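Local coordinates for protein beta-glucuronidase (Dictyoglomus thermophilum, PDB 6XXW) that probably hydrolyses beta-D-glucuronides, releasing glucuronic acid, at residues Leu260-Ile265 with Arg277-Ile282; Ile348-Asp353 with Lys403-Val408. All blocks are in the same frame, centred on the assembly; numbering follows the deposited sequence.

How the interactions relate
Interaction 1 comes first along the chain and is complete before interaction 2 opens. It pairs strands 257-268 and 273-280, a hairpin of an antiparallel sheet in the central family 2 domain. Interaction 2 lies in the TIM-barrel domain and joins helix 346-355 to the loop that runs from helix 385-402 into barrel strand 408-415. Their centres are about 12 Å apart, and the two contacts touch: L260 packs against P406 and the backbone of D353, G281 against P406, and the end of M278 against N404. Together they form part of the seam along which the beta domain rests on the barrel that follows it.

Interaction 1 of 2, residues Leu260-Ile265 with Arg277-Ile282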
# COMPACT_ATOMS: atom_id res chain seq x y z
N LEU A 260 -38.80 -18.05 6.20
CA LEU A 260 -38.78 -19.35 5.53
C LEU A 260 -39.67 -20.35 6.26
O LEU A 260 -39.63 -20.45 7.48
CB LEU A 260 -37.35 -19.89 5.45
CG LEU A 260 -36.37 -19.09 4.58
CD1 LEU A 260 -34.93 -19.58 4.76
CD2 LEU A 260 -36.78 -19.14 3.09
N TYR A 261 -40.47 -21.08 5.50
CA TYR A 261 -41.21 -22.24 5.97
C TYR A 261 -40.43 -23.49 5.58
O TYR A 261 -39.72 -23.50 4.57
CB TYR A 261 -42.61 -22.30 5.35
CG TYR A 261 -43.56 -21.20 5.78
CD1 TYR A 261 -43.50 -19.94 5.21
CD2 TYR A 261 -44.52 -21.43 6.76
CE1 TYR A 261 -44.36 -18.92 5.61
CE2 TYR A 261 -45.38 -20.43 7.17
CZ TYR A 261 -45.30 -19.17 6.58
OH TYR A 261 -46.16 -18.17 6.96
N ASN A 262 -40.57 -24.56 6.36
CA ASN A 262 -39.87 -25.80 6.05
C ASN A 262 -40.86 -26.79 5.45
O ASN A 262 -41.86 -27.13 6.07
CB ASN A 262 -39.21 -26.41 7.28
CG ASN A 262 -38.29 -27.56 6.92
OD1 ASN A 262 -38.67 -28.74 7.01
ND2 ASN A 262 -37.08 -27.23 6.49
N LEU A 263 -40.57 -27.22 4.23
CA LEU A 263 -41.40 -28.18 3.52
C LEU A 263 -40.82 -29.57 3.76
O LEU A 263 -39.65 -29.81 3.46
CB LEU A 263 -41.42 -27.86 2.03
CG LEU A 263 -42.27 -28.76 1.14
CD1 LEU A 263 -43.74 -28.53 1.43
CD2 LEU A 263 -41.96 -28.45 -0.33
N GLU A 264 -41.64 -30.47 4.30
CA GLU A 264 -41.24 -31.85 4.52
C GLU A 264 -42.03 -32.78 3.62
O GLU A 264 -43.27 -32.76 3.63
CB GLU A 264 -41.43 -32.25 5.99
CG GLU A 264 -41.02 -33.70 6.27
CD GLU A 264 -41.45 -34.17 7.66
OE1 GLU A 264 -40.97 -33.59 8.66
OE2 GLU A 264 -42.25 -35.12 7.74
N ILE A 265 -41.33 -33.60 2.84
CA ILE A 265 -41.94 -34.55 1.92
C ILE A 265 -41.60 -35.95 2.40
O ILE A 265 -40.42 -36.29 2.57
CB ILE A 265 -41.45 -34.34 0.47
CG1 ILE A 265 -41.83 -32.94 -0.03
CG2 ILE A 265 -42.01 -35.44 -0.45
CD1 ILE A 265 -41.05 -32.53 -1.28
N ARG A 277 -36.45 -32.64 3.10
CA ARG A 277 -36.92 -31.37 3.65
C ARG A 277 -36.21 -30.21 2.98
O ARG A 277 -35.02 -30.31 2.64
CB ARG A 277 -36.69 -31.29 5.17
CG ARG A 277 -37.36 -32.38 5.97
CD ARG A 277 -37.15 -32.18 7.47
NE ARG A 277 -37.91 -33.16 8.22
CZ ARG A 277 -37.47 -34.37 8.54
NH1 ARG A 277 -36.24 -34.74 8.19
NH2 ARG A 277 -38.25 -35.20 9.23
N MET A 278 -36.93 -29.10 2.79
CA MET A 278 -36.30 -27.90 2.28
C MET A 278 -37.00 -26.66 2.82
O MET A 278 -38.23 -26.62 2.90
CB MET A 278 -36.30 -27.87 0.75
CG MET A 278 -35.57 -26.68 0.16
SD MET A 278 -35.68 -26.67 -1.64
CE MET A 278 -34.88 -25.10 -1.99
N ASP A 279 -36.21 -25.66 3.21
CA ASP A 279 -36.78 -24.36 3.53
C ASP A 279 -37.19 -23.65 2.25
O ASP A 279 -36.40 -23.53 1.31
CB ASP A 279 -35.77 -23.50 4.29
CG ASP A 279 -35.59 -23.92 5.74
OD1 ASP A 279 -36.48 -24.59 6.32
OD2 ASP A 279 -34.54 -23.56 6.31
N ILE A 280 -38.42 -23.13 2.22
CA ILE A 280 -38.92 -22.40 1.07
C ILE A 280 -39.44 -21.05 1.56
O ILE A 280 -39.68 -20.85 2.75
CB ILE A 280 -40.04 -23.15 0.32
CG1 ILE A 280 -41.23 -23.41 1.26
CG2 ILE A 280 -39.52 -24.47 -0.28
CD1 ILE A 280 -42.44 -23.94 0.54
N GLY A 281 -39.61 -20.13 0.63
CA GLY A 281 -40.14 -18.82 0.95
C GLY A 281 -41.35 -18.51 0.08
O GLY A 281 -41.39 -18.88 -1.09
N ILE A 282 -42.32 -17.83 0.67
CA ILE A 282 -43.56 -17.48 -0.02
C ILE A 282 -43.41 -16.05 -0.54
O ILE A 282 -43.42 -15.09 0.23
CB ILE A 282 -44.77 -17.61 0.92
CG1 ILE A 282 -45.00 -19.07 1.32
CG2 ILE A 282 -46.02 -17.03 0.25
CD1 ILE A 282 -46.01 -19.24 2.45
O HOH W 1 -37.61 -22.74 8.65
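E264 and R277 form a salt bridge across this antiparallel hairpin, their side chains side by side and pointing the same way. NE of R277 lies 3.1 Å from OE1 of E264 and meets it from above the carboxylate plane, with a weak second bond from NH2. The carboxylate and guanidinium planes stand at 87°, so this is no flat two-pronged pairing; R228 also binds OE1, while E28 takes NH2 of R277. On the same face, ND2 of N262 gives OD1 of D279 an almost straight bond of 2.7 Å. With chi1 at -170°, the N262 side chain extends away from its own backbone N, and the amide reaches across to D279. A water donates to OD1 of D279 and to the backbone O of L260.

Between the strands, Y261 and I280 exchange two backbone bonds, with N of I280 2.7 Å from O of Y261. L263 and M278 exchange two more, N of L263 being 2.8 Å from O of M278. Y261, L263, M278 and I280 turn to the other face, where CB of L263 packs against CD1 of I280. Beyond the paired strands, CD1 of I282 meets CE1 of the Y261 ring at 3.6 Å, while K251 binds the ring's hydroxyl. These bulky apolar groups suit a face covered by V201, V212 and F199.

A methionine in place of R277 would probably cost E264 one of its two cationic partners, R228 remaining, and take from E28 the guanidinium it now meets. The hairpin is thus two-sided, with alternating residues supplying charged and amide groups to one face and apolar ones to the other, where M278 also reaches toward the barrel.

Interaction 2 of 2, residues Ile348-Asp353 with Lys403-Val408; sequences ILFLAD and KNHPSV
The imidazole of H405 stands between three side chains of helix 346-355, each meeting a different part of it. L349 lies over one face, its CB 3.7 Å from the ring centroid and almost exactly on the ring normal, a CH-pi contact. F350 takes the ring's edge: CE1 of H405 points at the centre of the phenyl face in a T-shaped pair, the planes at 79° and the centroids 4.5 Å apart. D353 takes the N-H, with ND1 of H405 2.6 Å from OD2 on its syn side, in the plane of the imidazole and nearly straight at 173°. Histidine suits this place because one flat ring offers a face, a C-H edge and a polar N-H; the bond to D353 should fix its rotation and probably polarises it.

The other carboxylate oxygen grips the loop. OD1 of D353 accepts from N of S407 at 3.0 Å and from OG of S407 at 2.8 Å, the two donors arriving from opposite faces of the carboxylate plane. OG sits between the backbone N and carbonyl carbon of its own residue (chi1 64°), which lets both donors of S407 converge on one oxygen. All three bonds thus serve a single buried aspartate. P406 lays its CD against OD1 of D353, while the small A352 lets its CB come within 3.6 Å of CB of S407. Farther along, CD1 of L349 reaches CG2 of V408.

Around this core, L349 and A352 also pack on V359 of the parallel barrel strand 358-362, A352 touches F326 of helix 319-332, and M278 of strand 273-280 covers F350 and H405 from the neighbouring beta domain. The contact therefore fastens a barrel helix to the loop leading from helix 385-402 into strand 408-415.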
# COMPACT_ATOMS: atom_id res chain seq x y z
N ILE A 348 -24.58 -20.78 -1.83
CA ILE A 348 -24.80 -19.33 -1.80
C ILE A 348 -26.29 -19.00 -1.92
O ILE A 348 -26.78 -18.05 -1.28
CB ILE A 348 -23.95 -18.65 -2.88
CG1 ILE A 348 -22.50 -18.54 -2.40
CG2 ILE A 348 -24.52 -17.25 -3.23
CD1 ILE A 348 -21.54 -18.04 -3.48
N LEU A 349 -27.04 -19.78 -2.69
CA LEU A 349 -28.48 -19.51 -2.82
C LEU A 349 -29.24 -19.85 -1.54
O LEU A 349 -30.19 -19.14 -1.17
CB LEU A 349 -29.07 -20.27 -4.01
CG LEU A 349 -28.52 -19.82 -5.37
CD1 LEU A 349 -29.29 -20.48 -6.48
CD2 LEU A 349 -28.61 -18.31 -5.51
N PHE A 350 -28.85 -20.93 -0.84
CA PHE A 350 -29.48 -21.22 0.45
C PHE A 350 -29.21 -20.09 1.44
O PHE A 350 -30.10 -19.72 2.23
CB PHE A 350 -28.97 -22.54 1.02
CG PHE A 350 -29.60 -23.75 0.40
CD1 PHE A 350 -30.91 -24.10 0.69
CD2 PHE A 350 -28.89 -24.53 -0.50
CE1 PHE A 350 -31.50 -25.22 0.11
CE2 PHE A 350 -29.47 -25.64 -1.10
CZ PHE A 350 -30.78 -25.98 -0.79
N LEU A 351 -28.00 -19.52 1.41
CA LEU A 351 -27.70 -18.37 2.26
C LEU A 351 -28.51 -17.15 1.83
O LEU A 351 -29.02 -16.42 2.69
CB LEU A 351 -26.20 -18.08 2.23
CG LEU A 351 -25.30 -19.10 2.93
CD1 LEU A 351 -23.82 -18.75 2.72
CD2 LEU A 351 -25.65 -19.13 4.41
N ALA A 352 -28.64 -16.90 0.53
CA ALA A 352 -29.45 -15.76 0.11
C ALA A 352 -30.89 -15.93 0.58
O ALA A 352 -31.54 -14.94 0.97
CB ALA A 352 -29.36 -15.57 -1.40
N ASP A 353 -31.40 -17.17 0.59
CA ASP A 353 -32.72 -17.46 1.15
C ASP A 353 -32.78 -17.07 2.63
O ASP A 353 -33.77 -16.48 3.08
CB ASP A 353 -33.07 -18.96 1.02
CG ASP A 353 -33.17 -19.46 -0.43
OD1 ASP A 353 -33.30 -18.66 -1.41
OD2 ASP A 353 -33.15 -20.72 -0.59
N LYS A 403 -34.94 -23.84 -9.16
CA LYS A 403 -36.32 -23.40 -9.31
C LYS A 403 -37.04 -23.17 -7.99
O LYS A 403 -38.02 -22.41 -7.97
CB LYS A 403 -37.13 -24.43 -10.13
CG LYS A 403 -37.04 -25.86 -9.54
CD LYS A 403 -37.82 -26.87 -10.35
CE LYS A 403 -37.70 -28.28 -9.76
NZ LYS A 403 -36.45 -29.00 -10.12
N ASN A 404 -36.61 -23.80 -6.89
CA ASN A 404 -37.32 -23.70 -5.61
C ASN A 404 -36.70 -22.71 -4.61
O ASN A 404 -37.16 -22.63 -3.47
CB ASN A 404 -37.43 -25.08 -4.97
CG ASN A 404 -38.26 -26.03 -5.82
OD1 ASN A 404 -39.21 -25.61 -6.46
ND2 ASN A 404 -37.88 -27.31 -5.85
N HIS A 405 -35.69 -21.94 -5.01
CA HIS A 405 -35.11 -20.94 -4.11
C HIS A 405 -35.92 -19.65 -4.18
O HIS A 405 -36.06 -19.08 -5.27
CB HIS A 405 -33.65 -20.66 -4.48
CG HIS A 405 -32.70 -21.74 -4.07
ND1 HIS A 405 -32.34 -21.95 -2.75
CD2 HIS A 405 -32.04 -22.67 -4.79
CE1 HIS A 405 -31.50 -22.96 -2.68
NE2 HIS A 405 -31.30 -23.42 -3.91
N PRO A 406 -36.44 -19.16 -3.06
CA PRO A 406 -37.12 -17.85 -3.10
C PRO A 406 -36.20 -16.70 -3.48
O PRO A 406 -36.66 -15.71 -4.07
CB PRO A 406 -37.68 -17.70 -1.67
CG PRO A 406 -36.76 -18.54 -0.81
CD PRO A 406 -36.35 -19.71 -1.69
N SER A 407 -34.90 -16.82 -3.20
CA SER A 407 -33.97 -15.72 -3.43
C SER A 407 -33.76 -15.44 -4.91
O SER A 407 -33.50 -14.29 -5.28
CB SER A 407 -32.63 -16.02 -2.75
OG SER A 407 -31.99 -17.16 -3.32
N VAL A 408 -33.83 -16.46 -5.77
CA VAL A 408 -33.71 -16.21 -7.21
C VAL A 408 -35.00 -15.55 -7.70
O VAL A 408 -36.09 -16.14 -7.63
CB VAL A 408 -33.44 -17.50 -8.00
CG1 VAL A 408 -33.36 -17.18 -9.51
CG2 VAL A 408 -32.18 -18.20 -7.53